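Local coordinates for peptidoglycan-binding domain 1 (Burkholderia, PDB 5NM7), which probably binds and cleaves bacterial peptidoglycan as a modular phage endolysin, joining a cell-wall-binding domain to a lysozyme-like N-acetylmuramidase domain, at residues 115-120 and 158-163. Residues are numbered along the deposited sequence; the frame is centred on the assembly and turned at random.
Sequences ILYERH and YARLAS
With chi1 of Ile115 at 56°, CG1 sits between the backbone N and the carbonyl carbon, and the extended chi2 sends CD1 out over the ring of Tyr158. Ile115 CD1 makes a CH-pi contact 3.5 Å from the centroid of the Tyr158 ring, nearly on the ring normal, while CG1 lies over the CE2 side of the same face and Ile115 CG2 lies 3.6 Å from Tyr158 OH. The hydroxyl itself bonds to the carbonyl of Pro113. Leu161, one turn further along the helix, brings CD2 to 4.0 Å from Ile115 CD1. Ile115 and Tyr117 thus turn the same side of strand 115-117, an edge of the small antiparallel sheet in the lysozyme-like domain, against helix 156-167; Thr176 on the neighbouring strand touches Ile115, Tyr117 and Leu161. Further along, Arg160 bends at chi3 (75°) and lays one face of its guanidinium on the ring edge of Tyr117, CZ 3.6 Å from CD1, the planes 78° apart. Arg160 NH1 gives a weak, bent hydrogen bond to Tyr117 O (3.1 Å) and pairs with Glu157. Arg160 NH2 donates to the carbonyl of Ala142 and to a water whose oxygen is 2.8 Å from NH2. This water donates in turn to Tyr117 O and accepts from Arg119 N, tying the guanidinium to the first turn of helix 119-128.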
loop_
_atom_site.group_PDB
_atom_site.type_symbol
_atom_site.label_atom_id
_atom_site.label_comp_id
_atom_site.label_asym_id
_atom_site.label_seq_id
_atom_site.Cartn_x
_atom_site.Cartn_y
_atom_site.Cartn_z
ATOM N N ILE A 115 5.996 7.531 4.936
ATOM C CA ILE A 115 5.973 7.382 6.398
ATOM C C ILE A 115 4.934 8.249 7.022
ATOM O O ILE A 115 4.480 9.239 6.445
ATOM C CB ILE A 115 7.345 7.696 7.062
ATOM C CG1 ILE A 115 7.828 9.093 6.683
ATOM C CG2 ILE A 115 8.366 6.659 6.697
ATOM C CD1 ILE A 115 8.861 9.627 7.617
ATOM N N LEU A 116 4.556 7.886 8.251
ATOM C CA LEU A 116 3.803 8.761 9.120
ATOM C C LEU A 116 4.317 8.564 10.520
ATOM O O LEU A 116 4.322 7.442 11.049
ATOM C CB LEU A 116 2.293 8.493 9.072
ATOM C CG LEU A 116 1.407 9.590 9.665
ATOM C CD1 LEU A 116 1.433 10.828 8.771
ATOM C CD2 LEU A 116 -0.030 9.100 9.802
ATOM N N TYR A 117 4.818 9.646 11.104
ATOM C CA TYR A 117 5.365 9.606 12.442
ATOM C C TYR A 117 4.255 9.855 13.481
ATOM O O TYR A 117 3.410 10.725 13.272
ATOM C CB TYR A 117 6.487 10.645 12.539
ATOM C CG TYR A 117 6.957 10.854 13.958
ATOM C CD1 TYR A 117 6.484 11.910 14.695
ATOM C CD2 TYR A 117 7.833 9.954 14.562
ATOM C CE1 TYR A 117 6.863 12.103 16.002
ATOM C CE2 TYR A 117 8.220 10.135 15.870
ATOM C CZ TYR A 117 7.739 11.220 16.574
ATOM O OH TYR A 117 8.098 11.429 17.894
ATOM N N GLU A 118 4.238 9.038 14.541
ATOM C CA GLU A 118 3.156 8.991 15.524
ATOM C C GLU A 118 3.699 9.381 16.900
ATOM O O GLU A 118 4.302 8.557 17.611
ATOM C CB GLU A 118 2.559 7.586 15.600
ATOM C CG GLU A 118 1.955 7.065 14.291
ATOM C CD GLU A 118 0.613 7.681 13.958
ATOM O OE1 GLU A 118 0.151 8.547 14.702
ATOM O OE2 GLU A 118 0.020 7.277 12.932
ATOM N N ARG A 119 3.499 10.648 17.249
ATOM C CA ARG A 119 4.048 11.223 18.471
ATOM C C ARG A 119 3.544 10.560 19.738
ATOM O O ARG A 119 4.260 10.527 20.745
ATOM C CB ARG A 119 3.764 12.714 18.536
ATOM C CG ARG A 119 2.305 13.076 18.624
ATOM C CD ARG A 119 2.150 14.565 18.661
ATOM N NE ARG A 119 0.767 14.946 18.823
ATOM C CZ ARG A 119 0.280 16.165 18.609
ATOM N NH1 ARG A 119 1.085 17.177 18.259
ATOM N NH2 ARG A 119 -1.023 16.364 18.734
ATOM N N HIS A 120 2.308 10.054 19.682
ATOM C CA HIS A 120 1.758 9.300 20.835
ATOM C C HIS A 120 2.385 7.924 21.009
ATOM O O HIS A 120 2.511 7.444 22.139
ATOM C CB HIS A 120 0.229 9.279 20.785
ATOM C CG HIS A 120 -0.335 8.354 19.773
ATOM N ND1 HIS A 120 -0.269 8.598 18.416
ATOM C CD2 HIS A 120 -0.984 7.172 19.912
ATOM C CE1 HIS A 120 -0.835 7.592 17.767
ATOM N NE2 HIS A 120 -1.307 6.735 18.656
ATOM N N TYR A 158 9.582 13.399 7.175
ATOM C CA TYR A 158 10.985 13.084 7.458
ATOM C C TYR A 158 11.644 14.120 8.349
ATOM O O TYR A 158 12.554 13.772 9.102
ATOM C CB TYR A 158 11.787 12.862 6.203
ATOM C CG TYR A 158 11.623 11.450 5.725
ATOM C CD1 TYR A 158 12.371 10.433 6.273
ATOM C CD2 TYR A 158 10.647 11.128 4.795
ATOM C CE1 TYR A 158 12.194 9.117 5.873
ATOM C CE2 TYR A 158 10.476 9.820 4.344
ATOM C CZ TYR A 158 11.213 8.808 4.912
ATOM O OH TYR A 158 11.082 7.497 4.498
ATOM N N ALA A 159 11.205 15.358 8.270
ATOM C CA ALA A 159 11.683 16.406 9.202
ATOM C C ALA A 159 11.264 16.075 10.634
ATOM O O ALA A 159 12.068 16.177 11.568
ATOM C CB ALA A 159 11.197 17.792 8.782
ATOM N N ARG A 160 10.004 15.663 10.811
ATOM C CA ARG A 160 9.525 15.248 12.121
ATOM C C ARG A 160 10.302 14.012 12.623
ATOM O O ARG A 160 10.713 13.960 13.795
ATOM C CB ARG A 160 8.033 14.947 12.066
ATOM C CG ARG A 160 7.177 16.164 11.762
ATOM C CD ARG A 160 5.699 15.786 11.744
ATOM N NE ARG A 160 5.248 15.591 13.093
ATOM C CZ ARG A 160 4.419 14.671 13.530
ATOM N NH1 ARG A 160 3.932 13.679 12.712
ATOM N NH2 ARG A 160 4.113 14.735 14.834
ATOM N N LEU A 161 10.464 13.018 11.754
ATOM C CA LEU A 161 11.207 11.802 12.092
ATOM C C LEU A 161 12.672 12.156 12.500
ATOM O O LEU A 161 13.162 11.691 13.532
ATOM C CB LEU A 161 11.233 10.816 10.946
ATOM C CG LEU A 161 12.015 9.521 11.174
ATOM C CD1 LEU A 161 11.517 8.782 12.389
ATOM C CD2 LEU A 161 11.983 8.629 9.947
ATOM N N ALA A 162 13.310 13.024 11.708
ATOM C CA ALA A 162 14.696 13.432 11.928
ATOM C C ALA A 162 14.829 14.063 13.321
ATOM O O ALA A 162 15.821 13.799 14.017
ATOM C CB ALA A 162 15.167 14.379 10.838
ATOM N N SER A 163 13.862 14.900 13.699
ATOM C CA SER A 163 13.838 15.547 15.025
ATOM C C SER A 163 13.603 14.541 16.129
ATOM O O SER A 163 14.336 14.495 17.120
ATOM C CB SER A 163 12.830 16.666 15.096
ATOM O OG SER A 163 13.002 17.582 14.046
HETATM O O HOH W 1 2.551 12.486 15.191
#